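Uncharacterized protein Atu2773 (Agrobacterium tumefaciens, PDB 2QV5) is of unknown function but belongs to the divergent polysaccharide deacetylase family and so may act on a carbohydrate. Local coordinates at residues A[4-9]-A[152-157]; A[28-33]-A[205-210]; A[45-50]-A[69-74]; A[88-93]-A[131-136]; A[186-191]-A[218-223]. All blocks are in the same frame, centred on the assembly; numbering follows the deposited sequence.

Interaction 1 of 5, residues A[4-9]-A[152-157]; sequences GQLPVV and GKRGLL
Arg-154, Pro-7 and Val-9 carry most of this contact, in which the N-terminal segment 4-9 lies against the chain leaving helix 141-153. The Arg-154 side chain, extended from CG to NE, runs past the Pro-7 carbonyl and brings NH1 round to donate to Pro-7 O at 3.1 Å. The N-H...O angle of 170° and an acceptor only 2° out of the guanidinium plane show a nearly straight, edge-on bond. Leu-6 lies over one guanidinium face, its CD1 3.7 Å from Arg-154 NH2, while Arg-154 NE is held by a salt bridge to Asp-150. Pro-7 turns its ring to Leu-156 and crosses it at about a right angle, with CG 3.9 Å from Leu-156 CD1. Val-9 inserts its CG2 branch at the bend, 3.6 Å from Gly-155 N and 3.5 Å from Lys-153 O. A water bridges this corner, accepting from Val-9 N and donating to Lys-153 O. Gly-155 makes the bend with a positive phi of 76°, which favours glycine. The evidence identifies an extended N-terminal arm fastened to an alpha-to-beta loop, between helix 141-153 and strand 157-160 of a beta/alpha barrel like those of polysaccharide deacetylases.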
# COMPACT_ATOMS: atom_id res chain seq x y z
N GLY A 4 -6.25 11.11 -14.39
CA GLY A 4 -6.87 12.40 -14.10
C GLY A 4 -8.29 12.24 -13.62
O GLY A 4 -8.91 13.18 -13.11
N GLN A 5 -8.81 11.04 -13.77
CA GLN A 5 -10.14 10.71 -13.34
C GLN A 5 -10.09 9.88 -12.07
O GLN A 5 -9.08 9.32 -11.78
CB GLN A 5 -10.83 9.90 -14.43
CG GLN A 5 -10.97 10.66 -15.70
CD GLN A 5 -11.77 11.93 -15.50
OE1 GLN A 5 -12.86 11.90 -14.97
NE2 GLN A 5 -11.23 13.02 -15.95
N LEU A 6 -11.17 9.77 -11.36
CA LEU A 6 -11.23 8.94 -10.17
C LEU A 6 -11.54 7.50 -10.57
O LEU A 6 -12.26 7.28 -11.55
CB LEU A 6 -12.30 9.47 -9.21
CG LEU A 6 -12.22 10.94 -8.78
CD1 LEU A 6 -13.41 11.24 -7.88
CD2 LEU A 6 -10.93 11.22 -8.05
N PRO A 7 -10.99 6.52 -9.83
CA PRO A 7 -11.39 5.14 -10.10
C PRO A 7 -12.87 4.90 -9.75
O PRO A 7 -13.39 5.46 -8.78
CB PRO A 7 -10.46 4.28 -9.22
CG PRO A 7 -9.67 5.22 -8.39
CD PRO A 7 -10.00 6.64 -8.74
N VAL A 8 -13.53 4.12 -10.59
CA VAL A 8 -14.90 3.71 -10.39
C VAL A 8 -15.03 2.24 -10.78
O VAL A 8 -14.22 1.72 -11.55
CB VAL A 8 -15.93 4.55 -11.23
CG1 VAL A 8 -16.28 5.85 -10.52
CG2 VAL A 8 -15.43 4.82 -12.64
N VAL A 9 -16.04 1.59 -10.22
CA VAL A 9 -16.45 0.27 -10.66
C VAL A 9 -17.09 0.46 -12.03
O VAL A 9 -17.91 1.37 -12.21
CB VAL A 9 -17.45 -0.34 -9.67
CG1 VAL A 9 -17.91 -1.71 -10.12
CG2 VAL A 9 -16.83 -0.43 -8.29
N GLY A 152 -14.26 2.14 -0.62
CA GLY A 152 -14.95 0.87 -0.77
C GLY A 152 -15.87 0.82 -1.98
O GLY A 152 -15.87 -0.17 -2.72
N LYS A 153 -16.60 1.91 -2.22
CA LYS A 153 -17.59 1.97 -3.30
C LYS A 153 -16.96 2.05 -4.70
O LYS A 153 -17.62 1.73 -5.69
CB LYS A 153 -18.57 3.13 -3.08
CG LYS A 153 -18.14 4.44 -3.72
CD LYS A 153 -19.05 5.60 -3.33
CE LYS A 153 -18.48 6.91 -3.85
NZ LYS A 153 -18.92 8.04 -2.99
N ARG A 154 -15.70 2.46 -4.76
CA ARG A 154 -14.96 2.60 -6.02
C ARG A 154 -14.22 1.34 -6.40
O ARG A 154 -13.45 1.34 -7.37
CB ARG A 154 -13.96 3.74 -5.93
CG ARG A 154 -14.65 5.05 -5.73
CD ARG A 154 -13.66 6.18 -5.57
NE ARG A 154 -14.43 7.38 -5.29
CZ ARG A 154 -15.05 8.11 -6.22
NH1 ARG A 154 -14.97 7.80 -7.51
NH2 ARG A 154 -15.73 9.17 -5.84
N GLY A 155 -14.44 0.27 -5.65
CA GLY A 155 -13.86 -1.02 -5.99
C GLY A 155 -12.38 -1.13 -5.68
O GLY A 155 -11.67 -1.92 -6.30
N LEU A 156 -11.93 -0.33 -4.71
CA LEU A 156 -10.54 -0.33 -4.29
C LEU A 156 -10.39 -1.05 -2.95
O LEU A 156 -11.31 -1.04 -2.12
CB LEU A 156 -10.03 1.11 -4.13
CG LEU A 156 -10.01 2.05 -5.34
CD1 LEU A 156 -10.01 3.52 -4.89
CD2 LEU A 156 -8.81 1.74 -6.21
N LEU A 157 -9.22 -1.66 -2.75
CA LEU A 157 -8.89 -2.27 -1.46
C LEU A 157 -8.24 -1.23 -0.57
O LEU A 157 -7.70 -0.25 -1.08
CB LEU A 157 -7.95 -3.46 -1.65
CG LEU A 157 -6.51 -3.26 -2.16
CD1 LEU A 157 -5.52 -2.97 -1.03
CD2 LEU A 157 -6.13 -4.53 -2.84
O HOH W 1 -17.64 3.18 -8.23

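Interaction 2 of 5, residues A[28-33]-A[205-210]; sequences RGTRVA and RIARRN
Strand 30-33 passes helix 205-210 with Thr-30 nearest Arg-208, their CA atoms 5.6 Å apart. The axes of the two segments approach to 7.3 Å, and their N-to-C directions differ by 136°, so the strand runs obliquely antiparallel to the helix. The short separation is consistent with Ala-207, whose small methyl points at the strand. Its CB meets Val-32 CG2 at 3.5 Å and Thr-30 CG2 at 3.7 Å, touching two residues that alternate along the strand. Arg-31, between them, points away and forms a cation-pi contact with Trp-24. With its hydroxyl anti to the carbonyl carbon (chi1 -61°), Thr-30 directs its methyl at Ala-207 and leaves OG1 beside Arg-208, 3.8 Å from its CA. No direct hydrogen bond joins the segments, but a water does: it lies 2.7 Å from Thr-30 OG1 and donates to Arg-208 O at 2.6 Å, near the C-terminal end of the helix. The contact shows helix-on-sheet packing in a beta/alpha barrel. Strand 30-39 pairs here with strands 212-218 and 239-241, while helix 193-210, which connects strand 180-186 to 212-218, covers them: Ala-207 also touches Ala-213, and Ile-239 borders Thr-30 and Val-32.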
# COMPACT_ATOMS: atom_id res chain seq x y z
N ARG A 28 -2.05 -23.63 -4.86
CA ARG A 28 -1.98 -23.71 -3.40
C ARG A 28 -0.53 -23.58 -2.93
O ARG A 28 0.40 -24.00 -3.62
CB ARG A 28 -2.56 -25.05 -2.92
CG ARG A 28 -4.06 -25.18 -3.12
CD ARG A 28 -4.63 -26.39 -2.36
NE ARG A 28 -4.29 -26.36 -0.94
CZ ARG A 28 -5.00 -25.73 -0.00
NH1 ARG A 28 -6.11 -25.07 -0.32
NH2 ARG A 28 -4.60 -25.76 1.27
N GLY A 29 -0.36 -22.96 -1.77
CA GLY A 29 0.97 -22.82 -1.15
C GLY A 29 1.10 -21.51 -0.40
O GLY A 29 0.21 -20.67 -0.46
N THR A 30 2.23 -21.35 0.29
CA THR A 30 2.52 -20.13 1.06
C THR A 30 2.63 -18.93 0.11
O THR A 30 3.30 -19.01 -0.91
CB THR A 30 3.85 -20.30 1.85
OG1 THR A 30 3.74 -21.39 2.78
CG2 THR A 30 4.23 -19.03 2.60
N ARG A 31 1.97 -17.82 0.44
CA ARG A 31 2.06 -16.63 -0.41
C ARG A 31 2.47 -15.43 0.42
O ARG A 31 2.12 -15.34 1.60
CB ARG A 31 0.72 -16.32 -1.08
CG ARG A 31 0.24 -17.34 -2.09
CD ARG A 31 -1.11 -16.93 -2.64
NE ARG A 31 -2.16 -16.97 -1.62
CZ ARG A 31 -3.37 -16.43 -1.76
NH1 ARG A 31 -3.70 -15.82 -2.88
NH2 ARG A 31 -4.25 -16.49 -0.77
N VAL A 32 3.22 -14.51 -0.19
CA VAL A 32 3.69 -13.31 0.50
C VAL A 32 3.46 -12.12 -0.42
O VAL A 32 3.77 -12.21 -1.61
CB VAL A 32 5.21 -13.43 0.86
CG1 VAL A 32 5.85 -12.08 1.13
CG2 VAL A 32 5.43 -14.35 2.07
N ALA A 33 2.91 -11.01 0.09
CA ALA A 33 2.95 -9.73 -0.62
C ALA A 33 3.91 -8.81 0.11
O ALA A 33 4.01 -8.86 1.33
CB ALA A 33 1.57 -9.07 -0.72
N ARG A 205 7.97 -16.72 8.40
CA ARG A 205 7.39 -17.51 9.49
C ARG A 205 5.87 -17.33 9.60
O ARG A 205 5.13 -18.32 9.68
CB ARG A 205 8.08 -17.17 10.82
CG ARG A 205 7.44 -17.85 12.04
CD ARG A 205 8.11 -17.52 13.38
NE ARG A 205 8.55 -16.12 13.55
CZ ARG A 205 7.77 -15.09 13.88
NH1 ARG A 205 6.46 -15.24 14.07
NH2 ARG A 205 8.30 -13.89 14.01
N ILE A 206 5.42 -16.07 9.61
CA ILE A 206 3.98 -15.74 9.67
C ILE A 206 3.23 -16.23 8.42
O ILE A 206 2.15 -16.81 8.54
CB ILE A 206 3.77 -14.21 9.89
CG1 ILE A 206 4.40 -13.78 11.22
CG2 ILE A 206 2.27 -13.83 9.86
CD1 ILE A 206 4.57 -12.30 11.38
N ALA A 207 3.80 -15.99 7.24
CA ALA A 207 3.26 -16.51 5.99
C ALA A 207 3.12 -18.03 5.98
O ALA A 207 2.09 -18.53 5.56
CB ALA A 207 4.11 -16.08 4.82
N ARG A 208 4.14 -18.75 6.45
CA ARG A 208 4.08 -20.21 6.41
C ARG A 208 2.97 -20.74 7.33
O ARG A 208 2.22 -21.63 6.93
CB ARG A 208 5.44 -20.85 6.76
CG ARG A 208 5.48 -22.34 6.45
CD ARG A 208 6.89 -22.91 6.46
NE ARG A 208 7.63 -22.54 5.26
CZ ARG A 208 8.69 -21.75 5.24
NH1 ARG A 208 9.18 -21.26 6.37
NH2 ARG A 208 9.29 -21.47 4.09
N ARG A 209 2.86 -20.16 8.52
CA ARG A 209 1.84 -20.56 9.49
C ARG A 209 0.42 -20.16 9.08
O ARG A 209 -0.51 -20.97 9.17
CB ARG A 209 2.19 -19.99 10.87
CG ARG A 209 1.14 -20.28 11.96
CD ARG A 209 1.61 -19.88 13.34
NE ARG A 209 2.69 -20.72 13.81
CZ ARG A 209 2.54 -21.85 14.51
NH1 ARG A 209 1.33 -22.30 14.83
NH2 ARG A 209 3.61 -22.53 14.89
N ASN A 210 0.24 -18.93 8.61
CA ASN A 210 -1.08 -18.43 8.25
C ASN A 210 -1.52 -18.78 6.82
O ASN A 210 -2.71 -18.70 6.48
CB ASN A 210 -1.17 -16.91 8.48
CG ASN A 210 -1.11 -16.53 9.97
OD1 ASN A 210 -1.10 -17.39 10.84
ND2 ASN A 210 -1.08 -15.23 10.24
O HOH W 2 1.68 -21.74 4.44

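Interaction 3 of 5, residues A[45-50]-A[69-74]; sequences GSQKAI and QRWMQD
Trp-71 packs flat against Ser-46 and Gln-47 where two successive outer helices of the beta/alpha barrel lie side by side. The segments 45-50 and 69-74 run parallel within 6°, with axes 10.7 Å apart, as expected for helices that each return the chain to the next parallel strand. That wide spacing is bridged by the indole, which has the largest buried area of any residue here. One ring face receives Ser-46 CB as a CH-pi contact and, further along, Gln-47 N, while Gln-47 CB reaches Trp-71 CH2 at 3.6 Å. The other face is covered from within its own helix by Arg-70 CD. A hydrogen bond from Trp-71 NE1 to Gln-43 OE1 holds the indole at its edge. Ser-46 OG is engaged with Ser-42 O and Gly-40 N. One turn on, Ile-50 divides its branches between two partners: CG1 lies 3.9 Å from Trp-71 CE3, and CG2, anti to its own backbone N, meets Asp-74 CB at 3.9 Å. Face-on packing is measured at Ser-46 CB, 3.6 Å from the centroid of the five-membered ring of Trp-71 and just 8° off the ring normal.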
# COMPACT_ATOMS: atom_id res chain seq x y z
N GLY A 45 15.87 7.50 -5.65
CA GLY A 45 15.30 6.37 -4.90
C GLY A 45 14.21 5.62 -5.66
O GLY A 45 14.13 4.39 -5.59
N SER A 46 13.36 6.36 -6.39
CA SER A 46 12.29 5.76 -7.19
C SER A 46 12.87 5.02 -8.38
O SER A 46 12.39 3.93 -8.71
CB SER A 46 11.28 6.81 -7.66
OG SER A 46 10.61 7.36 -6.53
N GLN A 47 13.89 5.61 -9.01
CA GLN A 47 14.61 4.96 -10.11
C GLN A 47 15.23 3.64 -9.69
O GLN A 47 15.12 2.65 -10.41
CB GLN A 47 15.69 5.88 -10.68
CG GLN A 47 16.27 5.41 -12.01
CD GLN A 47 17.19 6.42 -12.65
OE1 GLN A 47 17.66 7.36 -12.00
NE2 GLN A 47 17.47 6.24 -13.94
N LYS A 48 15.88 3.65 -8.52
CA LYS A 48 16.51 2.44 -7.99
C LYS A 48 15.47 1.37 -7.70
O LYS A 48 15.69 0.21 -8.03
CB LYS A 48 17.32 2.76 -6.72
CG LYS A 48 18.22 1.63 -6.28
CD LYS A 48 18.98 1.98 -5.01
CE LYS A 48 19.60 0.73 -4.38
NZ LYS A 48 20.37 -0.11 -5.35
N ALA A 49 14.33 1.77 -7.11
CA ALA A 49 13.23 0.84 -6.78
C ALA A 49 12.72 0.09 -8.01
O ALA A 49 12.56 -1.12 -7.98
CB ALA A 49 12.08 1.59 -6.10
N ILE A 50 12.47 0.83 -9.10
CA ILE A 50 11.99 0.27 -10.36
C ILE A 50 13.04 -0.62 -11.02
O ILE A 50 12.73 -1.70 -11.54
CB ILE A 50 11.60 1.42 -11.36
CG1 ILE A 50 10.49 2.32 -10.79
CG2 ILE A 50 11.22 0.88 -12.74
CD1 ILE A 50 9.14 1.68 -10.71
N GLN A 69 3.54 10.24 -12.87
CA GLN A 69 3.22 9.65 -14.18
C GLN A 69 4.40 8.86 -14.76
O GLN A 69 4.20 7.77 -15.32
CB GLN A 69 2.78 10.74 -15.15
CG GLN A 69 1.85 10.26 -16.24
CD GLN A 69 1.38 11.40 -17.14
OE1 GLN A 69 1.44 11.31 -18.36
NE2 GLN A 69 0.89 12.48 -16.52
N ARG A 70 5.62 9.40 -14.64
CA ARG A 70 6.82 8.68 -15.09
C ARG A 70 6.99 7.35 -14.34
O ARG A 70 7.15 6.30 -14.96
CB ARG A 70 8.10 9.52 -14.93
CG ARG A 70 9.33 8.76 -15.38
CD ARG A 70 10.63 9.23 -14.74
NE ARG A 70 11.75 8.51 -15.35
CZ ARG A 70 13.00 8.94 -15.38
NH1 ARG A 70 13.34 10.09 -14.82
NH2 ARG A 70 13.93 8.21 -15.97
N TRP A 71 6.96 7.41 -13.01
CA TRP A 71 7.19 6.21 -12.20
C TRP A 71 6.03 5.21 -12.33
O TRP A 71 6.24 4.01 -12.30
CB TRP A 71 7.56 6.56 -10.74
CG TRP A 71 8.80 7.43 -10.68
CD1 TRP A 71 8.91 8.67 -10.12
CD2 TRP A 71 10.09 7.14 -11.27
NE1 TRP A 71 10.17 9.16 -10.30
CE2 TRP A 71 10.92 8.25 -11.01
CE3 TRP A 71 10.61 6.06 -11.98
CZ2 TRP A 71 12.25 8.31 -11.44
CZ3 TRP A 71 11.93 6.12 -12.41
CH2 TRP A 71 12.73 7.24 -12.14
N MET A 72 4.82 5.73 -12.54
CA MET A 72 3.61 4.92 -12.81
C MET A 72 3.81 4.06 -14.08
O MET A 72 3.67 2.82 -14.05
CB MET A 72 2.43 5.89 -13.02
CG MET A 72 1.03 5.47 -12.60
SD MET A 72 -0.12 5.97 -13.93
CE MET A 72 0.33 4.57 -14.94
N GLN A 73 4.18 4.71 -15.18
CA GLN A 73 4.37 4.02 -16.46
C GLN A 73 5.52 3.01 -16.43
O GLN A 73 5.39 1.94 -17.00
CB GLN A 73 4.59 5.04 -17.60
CG GLN A 73 3.38 5.91 -17.91
CD GLN A 73 3.71 7.11 -18.81
OE1 GLN A 73 4.71 7.11 -19.53
NE2 GLN A 73 2.86 8.13 -18.77
N ASP A 74 6.64 3.36 -15.78
CA ASP A 74 7.77 2.46 -15.59
C ASP A 74 7.36 1.23 -14.77
O ASP A 74 7.66 0.10 -15.15
CB ASP A 74 8.95 3.16 -14.88
CG ASP A 74 9.66 4.18 -15.78
OD1 ASP A 74 9.16 4.51 -16.88
OD2 ASP A 74 10.73 4.67 -15.36

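Interaction 4 of 5, residues A[88-93]-A[131-136]; sequences LEPFGY and NYLGGR
Phe-91 lays one ring face over the Gly-135/Arg-136 peptide, with Gly-135 C 3.5 Å above the ring plane, offset toward the rim, and Phe-91 CZ 3.3 Å from Gly-135 O. Arg-136 N lies over the centre of the same face, whereas the end of the arginine side chain meets the ring at its edge. Bends at chi2 (72°) and chi3 (54°) fold the arginine back, bringing its NE to 3.6 Å from Phe-91 CD1, and the planes of ring and guanidinium stand 59° apart. CD1 lies near the guanidinium plane and NH2 near the ring plane, so this is no cation-pi stack. Glu-89 runs alongside Arg-136 and points the same way, with OE2 3.6 Å from Arg-136 CG. Their charges are merely near each other: OE2 lies well out of the guanidinium plane and no N-H points at it, while OE1 is taken by Ala-105 N. Leu-88 instead crosses Asn-131 at about a right angle, CD1 to CB 3.7 Å, and its own CB sits 3.5 Å from Gly-134 CA. The backbones join through Leu-88 N to Tyr-132 O, 3.0 Å, and a weak bond from Arg-136 N to Glu-89 O. These two loops leave the C-terminal ends of the neighbouring parallel strands 82-88 and 128-131, the end where beta/alpha barrels usually keep their active sites, before helices 109-120 and 141-153.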
# COMPACT_ATOMS: atom_id res chain seq x y z
N LEU A 88 -2.47 10.85 5.89
CA LEU A 88 -3.48 10.93 6.96
C LEU A 88 -2.87 11.53 8.23
O LEU A 88 -1.67 11.41 8.45
CB LEU A 88 -4.07 9.56 7.27
CG LEU A 88 -4.74 8.70 6.20
CD1 LEU A 88 -5.22 7.42 6.86
CD2 LEU A 88 -5.92 9.40 5.55
N GLU A 89 -3.70 12.17 9.06
CA GLU A 89 -3.21 12.96 10.20
C GLU A 89 -2.48 12.12 11.24
O GLU A 89 -3.07 11.21 11.83
CB GLU A 89 -4.34 13.74 10.88
CG GLU A 89 -3.85 14.82 11.84
CD GLU A 89 -4.95 15.36 12.74
OE1 GLU A 89 -6.13 15.32 12.32
OE2 GLU A 89 -4.64 15.82 13.86
N PRO A 90 -1.18 12.42 11.47
CA PRO A 90 -0.41 11.73 12.50
C PRO A 90 -0.65 12.36 13.88
O PRO A 90 -1.35 13.38 13.98
CB PRO A 90 1.03 11.94 12.05
CG PRO A 90 1.00 13.26 11.33
CD PRO A 90 -0.38 13.43 10.76
N PHE A 91 -0.08 11.76 14.93
CA PHE A 91 -0.19 12.31 16.28
C PHE A 91 0.56 13.63 16.50
O PHE A 91 0.17 14.44 17.34
CB PHE A 91 0.25 11.28 17.33
CG PHE A 91 -0.80 10.27 17.66
CD1 PHE A 91 -1.99 10.67 18.29
CD2 PHE A 91 -0.62 8.93 17.36
CE1 PHE A 91 -2.97 9.74 18.61
CE2 PHE A 91 -1.59 7.99 17.68
CZ PHE A 91 -2.78 8.40 18.30
N GLY A 92 1.62 13.85 15.72
CA GLY A 92 2.46 15.04 15.87
C GLY A 92 2.09 16.23 15.00
O GLY A 92 2.96 17.03 14.66
N TYR A 93 0.81 16.34 14.64
CA TYR A 93 0.32 17.40 13.76
C TYR A 93 0.06 18.69 14.56
O TYR A 93 -0.49 18.63 15.66
CB TYR A 93 -0.97 16.93 13.06
CG TYR A 93 -1.38 17.79 11.88
CD1 TYR A 93 -2.34 18.79 12.03
CD2 TYR A 93 -0.80 17.61 10.62
CE1 TYR A 93 -2.72 19.60 10.96
CE2 TYR A 93 -1.18 18.41 9.54
CZ TYR A 93 -2.13 19.40 9.72
OH TYR A 93 -2.50 20.19 8.65
N ASN A 131 -2.51 3.81 3.91
CA ASN A 131 -2.28 5.00 4.72
C ASN A 131 -0.81 5.39 4.67
O ASN A 131 0.06 4.52 4.64
CB ASN A 131 -2.71 4.78 6.17
CG ASN A 131 -1.96 3.64 6.83
OD1 ASN A 131 -2.07 2.49 6.42
ND2 ASN A 131 -1.18 3.97 7.86
N TYR A 132 -0.56 6.69 4.62
CA TYR A 132 0.74 7.21 5.00
C TYR A 132 0.49 7.89 6.34
O TYR A 132 -0.31 8.84 6.42
CB TYR A 132 1.32 8.18 3.98
CG TYR A 132 2.62 8.78 4.45
CD1 TYR A 132 3.70 7.97 4.81
CD2 TYR A 132 2.77 10.17 4.58
CE1 TYR A 132 4.90 8.51 5.27
CE2 TYR A 132 3.97 10.72 5.04
CZ TYR A 132 5.03 9.89 5.38
OH TYR A 132 6.21 10.43 5.84
N LEU A 133 1.17 7.38 7.37
CA LEU A 133 0.99 7.81 8.77
C LEU A 133 -0.42 7.52 9.27
O LEU A 133 -0.89 6.39 9.16
CB LEU A 133 1.45 9.26 8.99
CG LEU A 133 2.87 9.62 8.54
CD1 LEU A 133 3.13 11.09 8.77
CD2 LEU A 133 3.92 8.79 9.26
N GLY A 134 -1.09 8.53 9.83
CA GLY A 134 -2.49 8.40 10.21
C GLY A 134 -2.77 7.94 11.62
O GLY A 134 -3.87 7.49 11.89
N GLY A 135 -1.77 8.06 12.50
CA GLY A 135 -1.92 7.69 13.91
C GLY A 135 -3.15 8.26 14.59
O GLY A 135 -3.88 7.54 15.28
N ARG A 136 -3.38 9.56 14.40
CA ARG A 136 -4.57 10.23 14.92
C ARG A 136 -5.82 9.86 14.12
O ARG A 136 -6.84 9.50 14.71
CB ARG A 136 -4.35 11.76 14.93
CG ARG A 136 -5.56 12.63 15.31
CD ARG A 136 -5.93 12.55 16.79
NE ARG A 136 -4.81 12.86 17.69
CZ ARG A 136 -4.63 14.02 18.32
NH1 ARG A 136 -5.50 15.01 18.17
NH2 ARG A 136 -3.58 14.18 19.10

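Interaction 5 of 5, residues A[186-191]-A[218-223]; sequences LLDGEV and SAFDES
Asp-188 and Ser-223 form the tight end of this contact, both buried, with Ser-223 OG donating to Asp-188 OD2 at 2.7 Å. The same oxygen accepts from Ser-218 N at 2.9 Å, with an N-H...O angle of 161°. It offers the donors different lone pairs, syn to Ser-218 N and anti to Ser-223 OG, which should fix the carboxylate's rotation. A chi1 of 59° places the Asp-188 CG between the backbone N and the carbonyl carbon, turning the carboxylate toward Ser-218 and Ser-223, at the strand end and the helix start. The second oxygen, OD1, takes a hydrogen bond from a water that also binds Ser-218 OG. Both segments begin at the C-terminal ends of beta/alpha-barrel strands, 180-186 and 212-218, a position where relatives in this class commonly place their substrate sites; no such role is established here. Ser-218 leads through an inverse gamma turn centred on Ala-219 to Phe-220, the N-cap residue of helix 221-233. The outer side is looser and mostly apolar. Val-191 reaches over the face of the exposed Phe-220 ring, with CG2 4.3 Å from the ring centroid and 26° off its normal, while Asp-188 OD2 approaches the edge of that ring. The other branch, Val-191 CG1, touches Phe-220 CB at 3.8 Å and lies a looser 4.2 Å from Glu-222 CB, whose carboxylate end leads away.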
# COMPACT_ATOMS: atom_id res chain seq x y z
N LEU A 186 6.29 -4.79 9.54
CA LEU A 186 7.06 -3.66 9.05
C LEU A 186 8.52 -4.10 8.89
O LEU A 186 9.19 -4.43 9.88
CB LEU A 186 6.94 -2.45 9.98
CG LEU A 186 7.90 -1.26 9.76
CD1 LEU A 186 7.67 -0.54 8.43
CD2 LEU A 186 7.82 -0.28 10.93
N LEU A 187 9.00 -4.11 7.66
CA LEU A 187 10.31 -4.71 7.37
C LEU A 187 11.50 -3.82 7.71
O LEU A 187 12.57 -4.32 8.02
CB LEU A 187 10.40 -5.17 5.91
CG LEU A 187 9.33 -6.15 5.42
CD1 LEU A 187 9.39 -6.23 3.89
CD2 LEU A 187 9.46 -7.54 6.04
N ASP A 188 11.31 -2.50 7.65
CA ASP A 188 12.42 -1.56 7.82
C ASP A 188 12.19 -0.44 8.85
O ASP A 188 12.51 0.72 8.58
CB ASP A 188 12.82 -0.98 6.46
CG ASP A 188 11.66 -0.25 5.77
OD1 ASP A 188 10.56 -0.14 6.36
OD2 ASP A 188 11.86 0.24 4.64
N GLY A 189 11.63 -0.78 10.01
CA GLY A 189 11.59 0.14 11.14
C GLY A 189 12.99 0.52 11.59
O GLY A 189 13.23 1.65 12.02
N GLU A 190 13.92 -0.43 11.50
CA GLU A 190 15.34 -0.10 11.56
C GLU A 190 15.96 -0.35 10.19
O GLU A 190 15.90 -1.47 9.67
CB GLU A 190 16.06 -0.89 12.65
CG GLU A 190 17.56 -0.62 12.70
CD GLU A 190 18.21 -1.10 13.98
OE1 GLU A 190 17.89 -2.23 14.43
OE2 GLU A 190 19.04 -0.35 14.54
N VAL A 191 16.54 0.69 9.60
CA VAL A 191 17.07 0.64 8.24
C VAL A 191 18.52 0.15 8.22
O VAL A 191 19.45 0.92 7.92
CB VAL A 191 16.90 2.00 7.51
CG1 VAL A 191 17.00 1.82 5.99
CG2 VAL A 191 15.57 2.65 7.87
N SER A 218 9.61 1.08 3.01
CA SER A 218 9.76 2.32 2.25
C SER A 218 10.91 2.12 1.28
O SER A 218 11.68 1.17 1.44
CB SER A 218 10.06 3.49 3.18
OG SER A 218 8.94 3.77 3.98
N ALA A 219 11.02 3.01 0.29
CA ALA A 219 12.06 2.90 -0.74
C ALA A 219 13.43 3.46 -0.30
O ALA A 219 14.02 4.30 -0.99
CB ALA A 219 11.59 3.55 -2.05
N PHE A 220 13.92 2.99 0.84
CA PHE A 220 15.29 3.27 1.29
C PHE A 220 16.20 2.33 0.52
O PHE A 220 15.76 1.23 0.14
CB PHE A 220 15.43 2.99 2.79
CG PHE A 220 14.69 3.96 3.67
CD1 PHE A 220 15.04 5.31 3.71
CD2 PHE A 220 13.66 3.50 4.50
CE1 PHE A 220 14.36 6.20 4.54
CE2 PHE A 220 12.98 4.37 5.33
CZ PHE A 220 13.32 5.73 5.35
N ASP A 221 17.44 2.75 0.28
CA ASP A 221 18.44 1.95 -0.45
C ASP A 221 18.66 0.54 0.13
O ASP A 221 18.74 -0.43 -0.62
CB ASP A 221 19.78 2.68 -0.52
CG ASP A 221 19.86 3.68 -1.66
OD1 ASP A 221 18.82 3.96 -2.30
OD2 ASP A 221 20.97 4.21 -1.91
N GLU A 222 18.76 0.45 1.45
CA GLU A 222 18.93 -0.86 2.11
C GLU A 222 17.69 -1.76 1.97
O GLU A 222 17.81 -2.97 1.79
CB GLU A 222 19.30 -0.70 3.59
CG GLU A 222 20.65 -0.04 3.85
CD GLU A 222 21.84 -0.99 3.74
OE1 GLU A 222 21.63 -2.23 3.70
OE2 GLU A 222 22.99 -0.50 3.70
N SER A 223 16.51 -1.15 2.03
CA SER A 223 15.27 -1.91 1.89
C SER A 223 15.16 -2.52 0.50
O SER A 223 14.85 -3.69 0.37
CB SER A 223 14.05 -1.03 2.15
OG SER A 223 14.14 -0.45 3.43
O HOH W 3 9.00 1.81 6.14

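In the fold
From the N terminus, segment 4-9 opens interaction 1, and 28-33 then opens interaction 2. Within both spans, interaction 3 closes a short loop by pairing helices 43-52 and 68-78, and interaction 4 follows in series, joining the loops after strands 82-88 and 128-131. Interaction 1 closes next, tying the N-terminal arm to the end of helix 141-153, and so crosses interaction 2, which ties strand 30-39 to helix 193-210. Interaction 5 opens at 186-191, crosses interaction 2, and ties the loop after strand 180-186 to the start of helix 221-233. Interactions 1 and 5 lie on opposite sides of the chain's centre; interactions 3 and 5 touch, Lys-48 CD lying 3.4 Å from Asp-221 OD1.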